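Local coordinates for uncharacterized protein (Parabacteroides merdae, PDB 4MXN) that is uncharacterised but is probably a glycosyl hydrolase of family 28, a right-handed parallel beta-helix enzyme family acting on pectin-like polysaccharides, at residues A[42-47]-A[54-59]; A[89-94]-A[137-142]; A[174-177]-A[181-184]; A[218-223]-A[235-240]. One frame throughout, in Å; residues are numbered along the deposited sequence.

Contacts 1 and 3 are buried in the body of the beta-helix, and both involve strands of its stacked parallel coils: contact 1 sets a helix against strand 54-58 near one end, and contact 3 spans the interior of a coil. Contact 4, also largely buried, has its centre about 32 Å from that of contact 1; it shares the five-stranded parallel sheet with contact 3, through strands 221-223 and 174-177. Contact 2 joins two partly exposed loops. Across contacts 1 and 3 the packing is mainly apolar, and in contact 4 one methyl meets a proline ring and a backbone oxygen; side-chain hydrogen bonds there stay within single segments. A water bridges contact 2.

Contact 1. Residues A[42-47]-A[54-59]; sequences QRAVDY and GRLIFY
A44 and V45 of the helical segment 42-47 meet L56 of the strand segment 54-59 through methyl groups alone. The apolar contacts converge on the branched end of the leucine: A44 CB lies 3.8 Å from L56 CD2 and equally near L56 CD1, so this one methyl sits against the fork of the leucine. V45 adds its CG2, 4.0 Å from L56 CD2, and the valine and leucine side chains cross at about a right angle. L56 reaches the helix because its CG stands anti to the backbone N (chi1 -172°), with the CA atoms of V45 and L56 still 7.0 Å apart. No hydrogen bond crosses between the segments, and all three residues are buried.

The helix 38-50 follows strand 21-23 and precedes strand 54-58, which pairs in parallel with 21-23, making a beta-alpha-beta unit near the N-terminal end of the beta-helix. I41 and I48 of the same helix also touch L56, and V24 packs on it from a loop.

Polar interactions belong to another side of the helix. Q42 NE2 donates to D46 OD1 at 3.0 Å with an N-H...O angle of 158°; the acceptor lies almost in the plane of the Q42 amide, whereas the donor stands 38° out of the D46 carboxylate plane. D46 OD1 also forms a salt bridge with K71, and Q42 OE1 accepts from the backbone N of E69, so both ends of the Q42 amide are held.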
loop_
_atom_site.group_PDB
_atom_site.type_symbol
_atom_site.label_atom_id
_atom_site.label_comp_id
_atom_site.label_asym_id
_atom_site.label_seq_id
_atom_site.Cartn_x
_atom_site.Cartn_y
_atom_site.Cartn_z
ATOM N N GLN A 42 -3.571 -13.857 -1.997
ATOM C CA GLN A 42 -4.269 -13.932 -0.715
ATOM C C GLN A 42 -4.087 -15.303 -0.065
ATOM O O GLN A 42 -3.844 -15.379 1.141
ATOM C CB GLN A 42 -5.775 -13.617 -0.860
ATOM C CG GLN A 42 -6.468 -13.419 0.496
ATOM C CD GLN A 42 -5.830 -12.270 1.238
ATOM O OE1 GLN A 42 -5.794 -11.140 0.740
ATOM N NE2 GLN A 42 -5.220 -12.550 2.395
ATOM N N ARG A 43 -4.243 -16.383 -0.858
ATOM C CA ARG A 43 -4.082 -17.737 -0.336
ATOM C C ARG A 43 -2.632 -17.964 0.134
ATOM O O ARG A 43 -2.412 -18.592 1.183
ATOM C CB ARG A 43 -4.520 -18.785 -1.369
ATOM C CG ARG A 43 -4.432 -20.233 -0.840
ATOM C CD ARG A 43 -5.437 -20.583 0.262
ATOM N NE ARG A 43 -6.820 -20.608 -0.222
ATOM C CZ ARG A 43 -7.625 -21.668 -0.189
ATOM N NH1 ARG A 43 -7.197 -22.824 0.307
ATOM N NH2 ARG A 43 -8.865 -21.579 -0.651
ATOM N N ALA A 44 -1.647 -17.419 -0.608
ATOM C CA ALA A 44 -0.246 -17.544 -0.194
ATOM C C ALA A 44 -0.033 -16.835 1.160
ATOM O O ALA A 44 0.547 -17.423 2.072
ATOM C CB ALA A 44 0.673 -16.961 -1.257
ATOM N N VAL A 45 -0.589 -15.598 1.305
ATOM C CA VAL A 45 -0.474 -14.802 2.539
ATOM C C VAL A 45 -1.106 -15.583 3.695
ATOM O O VAL A 45 -0.472 -15.706 4.736
ATOM C CB VAL A 45 -1.077 -13.375 2.380
ATOM C CG1 VAL A 45 -1.266 -12.690 3.740
ATOM C CG2 VAL A 45 -0.195 -12.522 1.476
ATOM N N ASP A 46 -2.343 -16.127 3.489
ATOM C CA ASP A 46 -3.102 -16.891 4.487
ATOM C C ASP A 46 -2.349 -18.165 4.897
ATOM O O ASP A 46 -2.261 -18.467 6.094
ATOM C CB ASP A 46 -4.506 -17.245 3.959
ATOM C CG ASP A 46 -5.433 -16.062 3.726
ATOM O OD1 ASP A 46 -5.083 -14.937 4.143
ATOM O OD2 ASP A 46 -6.494 -16.256 3.092
ATOM N N TYR A 47 -1.819 -18.909 3.909
ATOM C CA TYR A 47 -1.055 -20.133 4.159
ATOM C C TYR A 47 0.191 -19.824 5.001
ATOM O O TYR A 47 0.429 -20.501 6.005
ATOM C CB TYR A 47 -0.651 -20.794 2.826
ATOM C CG TYR A 47 0.213 -22.030 2.987
ATOM C CD1 TYR A 47 -0.358 -23.283 3.195
ATOM C CD2 TYR A 47 1.600 -21.951 2.904
ATOM C CE1 TYR A 47 0.431 -24.422 3.343
ATOM C CE2 TYR A 47 2.399 -23.082 3.048
ATOM C CZ TYR A 47 1.812 -24.315 3.279
ATOM O OH TYR A 47 2.606 -25.428 3.424
ATOM N N GLY A 54 6.345 -15.691 7.906
ATOM C CA GLY A 54 7.427 -15.705 6.932
ATOM C C GLY A 54 7.254 -14.628 5.890
ATOM O O GLY A 54 6.512 -13.664 6.107
ATOM N N ARG A 55 7.947 -14.772 4.749
ATOM C CA ARG A 55 7.911 -13.748 3.714
ATOM C C ARG A 55 7.437 -14.278 2.367
ATOM O O ARG A 55 7.796 -15.382 1.968
ATOM C CB ARG A 55 9.291 -13.087 3.557
ATOM C CG ARG A 55 9.878 -12.546 4.885
ATOM C CD ARG A 55 11.097 -11.660 4.691
ATOM N NE ARG A 55 12.198 -12.381 4.049
ATOM C CZ ARG A 55 13.370 -11.841 3.741
ATOM N NH1 ARG A 55 13.615 -10.562 4.014
ATOM N NH2 ARG A 55 14.308 -12.573 3.158
ATOM N N LEU A 56 6.582 -13.487 1.685
ATOM C CA LEU A 56 6.120 -13.791 0.333
ATOM C C LEU A 56 6.958 -12.953 -0.624
ATOM O O LEU A 56 6.910 -11.726 -0.553
ATOM C CB LEU A 56 4.613 -13.525 0.160
ATOM C CG LEU A 56 3.984 -13.988 -1.159
ATOM C CD1 LEU A 56 4.206 -15.498 -1.421
ATOM C CD2 LEU A 56 2.507 -13.667 -1.183
ATOM N N ILE A 57 7.752 -13.619 -1.489
ATOM C CA ILE A 57 8.706 -12.941 -2.370
ATOM C C ILE A 57 8.242 -12.853 -3.815
ATOM O O ILE A 57 8.049 -13.880 -4.470
ATOM C CB ILE A 57 10.115 -13.622 -2.321
ATOM C CG1 ILE A 57 10.593 -14.013 -0.887
ATOM C CG2 ILE A 57 11.185 -12.841 -3.133
ATOM C CD1 ILE A 57 10.844 -12.919 0.112
ATOM N N PHE A 58 8.163 -11.617 -4.322
ATOM C CA PHE A 58 7.860 -11.291 -5.727
ATOM C C PHE A 58 9.215 -10.957 -6.331
ATOM O O PHE A 58 9.761 -9.901 -6.007
ATOM C CB PHE A 58 6.857 -10.110 -5.822
ATOM C CG PHE A 58 5.454 -10.393 -5.340
ATOM C CD1 PHE A 58 5.156 -10.404 -3.985
ATOM C CD2 PHE A 58 4.421 -10.612 -6.245
ATOM C CE1 PHE A 58 3.859 -10.673 -3.541
ATOM C CE2 PHE A 58 3.120 -10.872 -5.798
ATOM C CZ PHE A 58 2.848 -10.887 -4.445
ATOM N N TYR A 59 9.827 -11.868 -7.113
ATOM C CA TYR A 59 11.216 -11.624 -7.512
ATOM C C TYR A 59 11.426 -10.709 -8.723
ATOM O O TYR A 59 12.323 -9.863 -8.646
ATOM C CB TYR A 59 12.026 -12.925 -7.697
ATOM C CG TYR A 59 13.257 -12.974 -6.812
ATOM C CD1 TYR A 59 14.114 -11.878 -6.708
ATOM C CD2 TYR A 59 13.563 -14.111 -6.068
ATOM C CE1 TYR A 59 15.232 -11.907 -5.874
ATOM C CE2 TYR A 59 14.684 -14.155 -5.234
ATOM C CZ TYR A 59 15.521 -13.053 -5.151
ATOM O OH TYR A 59 16.634 -13.086 -4.338
#

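Contact 2. Residues A[89-94]-A[137-142]; sequences SVYDFK and GHIEGN
V90 and I139, whose CA atoms are 10.0 Å apart and form the nearest backbone pair, join the short 3-10 turn 90-92 to the irregular segment 137-142, which leaves helix 123-136 through a Schellman motif at G137. Side chains bridge the gap, packing the loop after strand 82-86 against a helical excursion that stands off the strands of the beta-helix; V130 and Y146 also pack on V90. I139 sends two branches: its CD1 meets V90 CG2 at 4.2 Å, while its CG2 approaches the edge of the Y91 ring, in the ring plane, 3.8 Å from Y91 CE1. V90 CG1 sits over the centre of one face of that ring. The tyrosine and isoleucine lie alongside, pointing opposite ways, and Y91 OH reaches past to within 3.4 Å of H138 CB.

One water joins the segments, donating to Y91 OH at 2.8 Å and to the backbone H138 O, a bond unusually short at 2.5 Å. Q133 OE1 of helix 123-136 is hydrogen-bonded to both Y91 OH and H138 ND1; the imidazole is turned to it with CG anti to the carbonyl carbon (chi1 -66°). S89 OG donates to the anti lone pair of D92 OD2 at 2.6 Å. The contact is thus mixed: apolar branches pack beside a phenol gripped by water and Q133, so these partly buried loops are joined by polar bonds as well as packing.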
loop_
_atom_site.group_PDB
_atom_site.type_symbol
_atom_site.label_atom_id
_atom_site.label_comp_id
_atom_site.label_asym_id
_atom_site.label_seq_id
_atom_site.Cartn_x
_atom_site.Cartn_y
_atom_site.Cartn_z
ATOM N N SER A 89 -10.039 -1.856 -12.097
ATOM C CA SER A 89 -11.358 -2.398 -11.846
ATOM C C SER A 89 -11.787 -2.098 -10.412
ATOM O O SER A 89 -11.249 -2.697 -9.458
ATOM C CB SER A 89 -11.327 -3.902 -12.121
ATOM O OG SER A 89 -12.561 -4.548 -11.840
ATOM N N VAL A 90 -12.773 -1.185 -10.260
ATOM C CA VAL A 90 -13.271 -0.732 -8.941
ATOM C C VAL A 90 -13.693 -1.908 -8.039
ATOM O O VAL A 90 -13.361 -1.907 -6.853
ATOM C CB VAL A 90 -14.420 0.331 -9.050
ATOM C CG1 VAL A 90 -15.591 -0.149 -9.931
ATOM C CG2 VAL A 90 -14.921 0.782 -7.673
ATOM N N TYR A 91 -14.390 -2.903 -8.608
ATOM C CA TYR A 91 -14.922 -4.038 -7.833
ATOM C C TYR A 91 -13.847 -5.050 -7.383
ATOM O O TYR A 91 -14.135 -5.892 -6.523
ATOM C CB TYR A 91 -16.044 -4.727 -8.618
ATOM C CG TYR A 91 -17.202 -3.792 -8.911
ATOM C CD1 TYR A 91 -17.653 -2.884 -7.953
ATOM C CD2 TYR A 91 -17.811 -3.774 -10.166
ATOM C CE1 TYR A 91 -18.689 -1.991 -8.232
ATOM C CE2 TYR A 91 -18.880 -2.920 -10.439
ATOM C CZ TYR A 91 -19.320 -2.033 -9.468
ATOM O OH TYR A 91 -20.393 -1.211 -9.708
ATOM N N ASP A 92 -12.617 -4.934 -7.900
ATOM C CA ASP A 92 -11.520 -5.818 -7.500
ATOM C C ASP A 92 -10.741 -5.251 -6.275
ATOM O O ASP A 92 -9.782 -5.875 -5.819
ATOM C CB ASP A 92 -10.576 -6.086 -8.677
ATOM C CG ASP A 92 -11.145 -7.128 -9.620
ATOM O OD1 ASP A 92 -11.119 -8.308 -9.273
ATOM O OD2 ASP A 92 -11.679 -6.747 -10.660
ATOM N N PHE A 93 -11.193 -4.123 -5.719
ATOM C CA PHE A 93 -10.625 -3.534 -4.507
ATOM C C PHE A 93 -11.646 -3.703 -3.338
ATOM O O PHE A 93 -12.796 -4.047 -3.579
ATOM C CB PHE A 93 -10.189 -2.056 -4.731
ATOM C CG PHE A 93 -9.121 -1.978 -5.806
ATOM C CD1 PHE A 93 -7.834 -2.453 -5.568
ATOM C CD2 PHE A 93 -9.426 -1.512 -7.080
ATOM C CE1 PHE A 93 -6.873 -2.479 -6.595
ATOM C CE2 PHE A 93 -8.461 -1.524 -8.104
ATOM C CZ PHE A 93 -7.193 -2.006 -7.853
ATOM N N LYS A 94 -11.191 -3.531 -2.088
ATOM C CA LYS A 94 -11.955 -3.683 -0.832
ATOM C C LYS A 94 -13.243 -2.807 -0.754
ATOM O O LYS A 94 -14.270 -3.284 -0.259
ATOM C CB LYS A 94 -11.046 -3.381 0.368
ATOM N N GLY A 137 -24.820 4.695 -11.535
ATOM C CA GLY A 137 -25.551 4.573 -10.278
ATOM C C GLY A 137 -25.465 3.199 -9.654
ATOM O O GLY A 137 -26.300 2.856 -8.816
ATOM N N HIS A 138 -24.454 2.395 -10.056
ATOM C CA HIS A 138 -24.229 1.046 -9.537
ATOM C C HIS A 138 -23.598 1.097 -8.141
ATOM O O HIS A 138 -23.689 0.128 -7.375
ATOM C CB HIS A 138 -23.361 0.222 -10.500
ATOM C CG HIS A 138 -24.030 -0.072 -11.810
ATOM N ND1 HIS A 138 -23.297 -0.472 -12.911
ATOM C CD2 HIS A 138 -25.341 -0.013 -12.158
ATOM C CE1 HIS A 138 -24.176 -0.634 -13.890
ATOM N NE2 HIS A 138 -25.414 -0.353 -13.490
ATOM N N ILE A 139 -22.968 2.229 -7.828
ATOM C CA ILE A 139 -22.366 2.584 -6.535
ATOM C C ILE A 139 -22.697 4.060 -6.275
ATOM O O ILE A 139 -22.939 4.804 -7.228
ATOM C CB ILE A 139 -20.832 2.282 -6.440
ATOM C CG1 ILE A 139 -20.023 2.957 -7.580
ATOM C CG2 ILE A 139 -20.557 0.760 -6.327
ATOM C CD1 ILE A 139 -18.497 2.976 -7.394
ATOM N N GLU A 140 -22.737 4.475 -5.005
ATOM C CA GLU A 140 -23.066 5.864 -4.649
ATOM C C GLU A 140 -21.937 6.533 -3.868
ATOM O O GLU A 140 -21.280 5.884 -3.064
ATOM C CB GLU A 140 -24.369 5.938 -3.826
ATOM C CG GLU A 140 -25.600 5.320 -4.484
ATOM C CD GLU A 140 -26.388 6.150 -5.485
ATOM O OE1 GLU A 140 -25.950 7.270 -5.836
ATOM O OE2 GLU A 140 -27.465 5.672 -5.916
ATOM N N GLY A 141 -21.741 7.826 -4.103
ATOM C CA GLY A 141 -20.731 8.608 -3.397
ATOM C C GLY A 141 -19.831 9.395 -4.314
ATOM O O GLY A 141 -20.273 9.933 -5.329
ATOM N N ASN A 142 -18.561 9.487 -3.926
ATOM C CA ASN A 142 -17.513 10.173 -4.679
ATOM C C ASN A 142 -16.439 9.165 -5.025
ATOM O O ASN A 142 -16.389 8.094 -4.406
ATOM C CB ASN A 142 -16.921 11.325 -3.859
ATOM C CG ASN A 142 -17.937 12.358 -3.458
ATOM O OD1 ASN A 142 -18.313 13.235 -4.246
ATOM N ND2 ASN A 142 -18.425 12.247 -2.228
HETATM O O HOH W 1 -22.536 -1.975 -8.016
#

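Contact 3. Residues A[174-177]-A[181-184]; sequences EIYK and NVTV
Y176 meets V182 and V184 inside a coil of the parallel beta-helix, where strands 174-177 and 182-184 run nearly antiparallel (162°) on different faces, their axes 10.6 Å apart. That spacing is too wide for backbone pairing, and side chains fill it. V182 CG1 lies over one face of the tyrosine ring, 4.0 Å from Y176 CD1. V184 points back against the tyrosine, its CG2 oblique to the ring and 3.6 Å from Y176 OH. Its other methyl, CG1, is 3.5 Å from E174 OE1.

E174 and Y176 are two apart on their strand, and both are directed into the coil. With CG anti to the carbonyl carbon (chi1 -55°), the ring projects across the coil and brings its hydroxyl beside E174. With alanine in place of Y176, the buried E174 carboxylate is likely to be left without its hydroxyl partner and a gap to open beside V182 and V184. Further out, I161 packs on Y176, while V159 and V207 touch V182. Backbone hydrogen bonds join E174 and Y176 to S200 of the neighbouring strand 199-202. Y176 OH donates to E174 OE1 at 2.7 Å, meeting its anti lone pair, with that oxygen in the plane of the ring.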
loop_
_atom_site.group_PDB
_atom_site.type_symbol
_atom_site.label_atom_id
_atom_site.label_comp_id
_atom_site.label_asym_id
_atom_site.label_seq_id
_atom_site.Cartn_x
_atom_site.Cartn_y
_atom_site.Cartn_z
ATOM N N GLU A 174 -0.224 6.092 1.302
ATOM C CA GLU A 174 -0.135 5.358 2.566
ATOM C C GLU A 174 -1.110 5.869 3.572
ATOM O O GLU A 174 -1.170 7.078 3.797
ATOM C CB GLU A 174 1.270 5.512 3.188
ATOM C CG GLU A 174 2.475 5.035 2.401
ATOM C CD GLU A 174 3.786 5.604 2.929
ATOM O OE1 GLU A 174 4.205 5.223 4.044
ATOM O OE2 GLU A 174 4.379 6.465 2.244
ATOM N N ILE A 175 -1.808 4.963 4.258
ATOM C CA ILE A 175 -2.753 5.339 5.321
ATOM C C ILE A 175 -2.414 4.543 6.564
ATOM O O ILE A 175 -2.331 3.314 6.494
ATOM C CB ILE A 175 -4.240 5.147 4.911
ATOM C CG1 ILE A 175 -4.633 6.032 3.687
ATOM C CG2 ILE A 175 -5.186 5.423 6.127
ATOM C CD1 ILE A 175 -5.978 5.690 3.115
ATOM N N TYR A 176 -2.177 5.239 7.688
ATOM C CA TYR A 176 -1.891 4.611 8.984
ATOM C C TYR A 176 -2.917 5.139 9.953
ATOM O O TYR A 176 -2.987 6.354 10.195
ATOM C CB TYR A 176 -0.437 4.862 9.458
ATOM C CG TYR A 176 0.588 4.424 8.435
ATOM C CD1 TYR A 176 0.881 3.073 8.246
ATOM C CD2 TYR A 176 1.238 5.353 7.630
ATOM C CE1 TYR A 176 1.787 2.661 7.265
ATOM C CE2 TYR A 176 2.148 4.951 6.649
ATOM C CZ TYR A 176 2.425 3.605 6.479
ATOM O OH TYR A 176 3.306 3.203 5.508
ATOM N N LYS A 177 -3.789 4.241 10.420
ATOM C CA LYS A 177 -4.874 4.592 11.315
ATOM C C LYS A 177 -4.855 3.698 12.543
ATOM O O LYS A 177 -4.907 2.480 12.394
ATOM C CB LYS A 177 -6.229 4.475 10.579
ATOM C CG LYS A 177 -7.416 4.882 11.438
ATOM C CD LYS A 177 -8.726 4.903 10.661
ATOM C CE LYS A 177 -9.910 5.175 11.571
ATOM N NZ LYS A 177 -9.852 6.512 12.224
ATOM N N ASN A 181 3.670 1.237 16.884
ATOM C CA ASN A 181 5.026 0.826 16.503
ATOM C C ASN A 181 5.141 0.586 14.996
ATOM O O ASN A 181 5.297 -0.551 14.538
ATOM C CB ASN A 181 5.496 -0.410 17.314
ATOM C CG ASN A 181 6.956 -0.765 17.101
ATOM O OD1 ASN A 181 7.764 0.054 16.673
ATOM N ND2 ASN A 181 7.323 -2.007 17.361
ATOM N N VAL A 182 5.013 1.665 14.234
ATOM C CA VAL A 182 5.133 1.641 12.774
ATOM C C VAL A 182 6.482 2.240 12.402
ATOM O O VAL A 182 6.876 3.256 12.979
ATOM C CB VAL A 182 3.965 2.408 12.083
ATOM C CG1 VAL A 182 4.139 2.460 10.557
ATOM C CG2 VAL A 182 2.614 1.810 12.454
ATOM N N THR A 183 7.197 1.604 11.452
ATOM C CA THR A 183 8.449 2.145 10.908
ATOM C C THR A 183 8.295 2.190 9.399
ATOM O O THR A 183 7.777 1.248 8.813
ATOM C CB THR A 183 9.703 1.359 11.349
ATOM O OG1 THR A 183 9.646 0.030 10.845
ATOM C CG2 THR A 183 9.942 1.383 12.882
ATOM N N VAL A 184 8.682 3.312 8.779
ATOM C CA VAL A 184 8.647 3.520 7.312
ATOM C C VAL A 184 10.036 4.013 6.933
ATOM O O VAL A 184 10.403 5.136 7.284
ATOM C CB VAL A 184 7.513 4.483 6.854
ATOM C CG1 VAL A 184 7.413 4.522 5.337
ATOM C CG2 VAL A 184 6.163 4.099 7.467
#

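Contact 4. Residues A[218-223]-A[235-240]; sequences GNPLES and CITPDG
A single methyl carries this whole contact: T237 CG2 touches both a backbone oxygen and a proline ring, and no hydrogen bond crosses between segments 218-223 and 235-240. The methyl is 3.6 Å from G218 O and 3.7 Å from P220 CG, with P220 CD a little farther off at 4.0 Å. Pyrrolidine and threonine cross at a slant, and the nearest CA atoms, those of G218 and T237, stand 7.8 Å apart.

The two branches of T237 have separate duties. Its CG2 lies anti to the carbonyl carbon and faces the proline, while OG1 (chi1 44°) is turned to its own segment and donates to D239 OD1 at 2.6 Å. That oxygen is met on its syn side, 21° out of the carboxylate plane, and also accepts from the backbone N of K241. The bond closes over a type I beta turn from T237 to G240, in which G240 N reaches T237 O at 2.8 Å. A glycine in place of T237 removes both branches, and is likely to open a gap beside P220 and to leave D239 OD1 without its bond across the turn, though the one from K241 would remain.

Within 218-223, N219 OD1 accepts from L221 N at 3.3 Å, with the donor well above the amide's carbonyl plane, forming an Asx turn just ahead of strand 221-223. F214 and V243 also pack on P220. The contact therefore joins the turn leading into an outermost strand of the five-stranded parallel sheet to the loop after strand 230-233, as part of the C-terminal end of the parallel beta-helix.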
loop_
_atom_site.group_PDB
_atom_site.type_symbol
_atom_site.label_atom_id
_atom_site.label_comp_id
_atom_site.label_asym_id
_atom_site.label_seq_id
_atom_site.Cartn_x
_atom_site.Cartn_y
_atom_site.Cartn_z
ATOM N N GLY A 218 4.049 19.930 -3.083
ATOM C CA GLY A 218 3.341 20.345 -1.865
ATOM C C GLY A 218 3.630 19.545 -0.607
ATOM O O GLY A 218 4.560 18.744 -0.601
ATOM N N ASN A 219 2.849 19.761 0.482
ATOM C CA ASN A 219 2.981 19.001 1.739
ATOM C C ASN A 219 2.399 17.585 1.524
ATOM O O ASN A 219 1.205 17.442 1.240
ATOM C CB ASN A 219 2.299 19.710 2.930
ATOM C CG ASN A 219 2.387 18.993 4.279
ATOM O OD1 ASN A 219 3.166 18.054 4.495
ATOM N ND2 ASN A 219 1.589 19.441 5.236
ATOM N N PRO A 220 3.240 16.540 1.654
ATOM C CA PRO A 220 2.768 15.166 1.392
ATOM C C PRO A 220 1.905 14.558 2.486
ATOM O O PRO A 220 1.205 13.569 2.262
ATOM C CB PRO A 220 4.075 14.362 1.300
ATOM C CG PRO A 220 5.171 15.343 1.269
ATOM C CD PRO A 220 4.682 16.556 1.958
ATOM N N LEU A 221 1.981 15.137 3.671
ATOM C CA LEU A 221 1.363 14.604 4.869
ATOM C C LEU A 221 0.029 15.235 5.238
ATOM O O LEU A 221 -0.109 16.456 5.320
ATOM C CB LEU A 221 2.376 14.783 6.010
ATOM C CG LEU A 221 2.081 14.252 7.417
ATOM C CD1 LEU A 221 1.779 12.788 7.393
ATOM C CD2 LEU A 221 3.293 14.482 8.317
ATOM N N GLU A 222 -0.931 14.366 5.513
ATOM C CA GLU A 222 -2.260 14.691 6.029
ATOM C C GLU A 222 -2.331 14.058 7.412
ATOM O O GLU A 222 -2.121 12.845 7.546
ATOM C CB GLU A 222 -3.354 14.157 5.091
ATOM C CG GLU A 222 -4.779 14.394 5.547
ATOM C CD GLU A 222 -5.833 14.008 4.524
ATOM O OE1 GLU A 222 -5.853 12.831 4.094
ATOM O OE2 GLU A 222 -6.653 14.885 4.162
ATOM N N SER A 223 -2.560 14.872 8.441
ATOM C CA SER A 223 -2.646 14.361 9.805
ATOM C C SER A 223 -3.916 14.846 10.494
ATOM O O SER A 223 -4.284 16.007 10.348
ATOM C CB SER A 223 -1.420 14.776 10.612
ATOM O OG SER A 223 -1.524 14.328 11.956
ATOM N N CYS A 235 13.128 13.132 5.934
ATOM C CA CYS A 235 11.981 12.888 5.050
ATOM C C CYS A 235 11.774 14.175 4.291
ATOM O O CYS A 235 11.544 15.211 4.917
ATOM C CB CYS A 235 10.749 12.463 5.840
ATOM S SG CYS A 235 10.932 10.873 6.677
ATOM N N ILE A 236 12.023 14.160 2.968
ATOM C CA ILE A 236 12.049 15.395 2.181
ATOM C C ILE A 236 11.230 15.364 0.876
ATOM O O ILE A 236 10.944 14.301 0.337
ATOM C CB ILE A 236 13.537 15.760 1.837
ATOM C CG1 ILE A 236 14.236 14.633 1.008
ATOM C CG2 ILE A 236 14.353 16.118 3.101
ATOM C CD1 ILE A 236 15.325 15.102 0.014
ATOM N N THR A 237 10.926 16.574 0.353
ATOM C CA THR A 237 10.295 16.821 -0.947
ATOM C C THR A 237 11.451 17.179 -1.945
ATOM O O THR A 237 12.577 17.367 -1.468
ATOM C CB THR A 237 9.180 17.886 -0.835
ATOM O OG1 THR A 237 9.618 18.977 -0.030
ATOM C CG2 THR A 237 7.878 17.313 -0.289
ATOM N N PRO A 238 11.235 17.266 -3.300
ATOM C CA PRO A 238 12.354 17.524 -4.234
ATOM C C PRO A 238 13.248 18.740 -3.935
ATOM O O PRO A 238 14.425 18.715 -4.304
ATOM C CB PRO A 238 11.633 17.727 -5.571
ATOM C CG PRO A 238 10.473 16.884 -5.482
ATOM C CD PRO A 238 9.992 17.041 -4.061
ATOM N N ASP A 239 12.710 19.785 -3.275
ATOM C CA ASP A 239 13.456 20.995 -2.883
ATOM C C ASP A 239 14.396 20.725 -1.694
ATOM O O ASP A 239 15.283 21.539 -1.422
ATOM C CB ASP A 239 12.485 22.146 -2.536
ATOM C CG ASP A 239 11.380 21.809 -1.531
ATOM O OD1 ASP A 239 11.410 20.694 -0.952
ATOM O OD2 ASP A 239 10.471 22.645 -1.352
ATOM N N GLY A 240 14.194 19.598 -1.003
ATOM C CA GLY A 240 15.001 19.201 0.143
ATOM C C GLY A 240 14.434 19.631 1.483
ATOM O O GLY A 240 15.059 19.394 2.516
#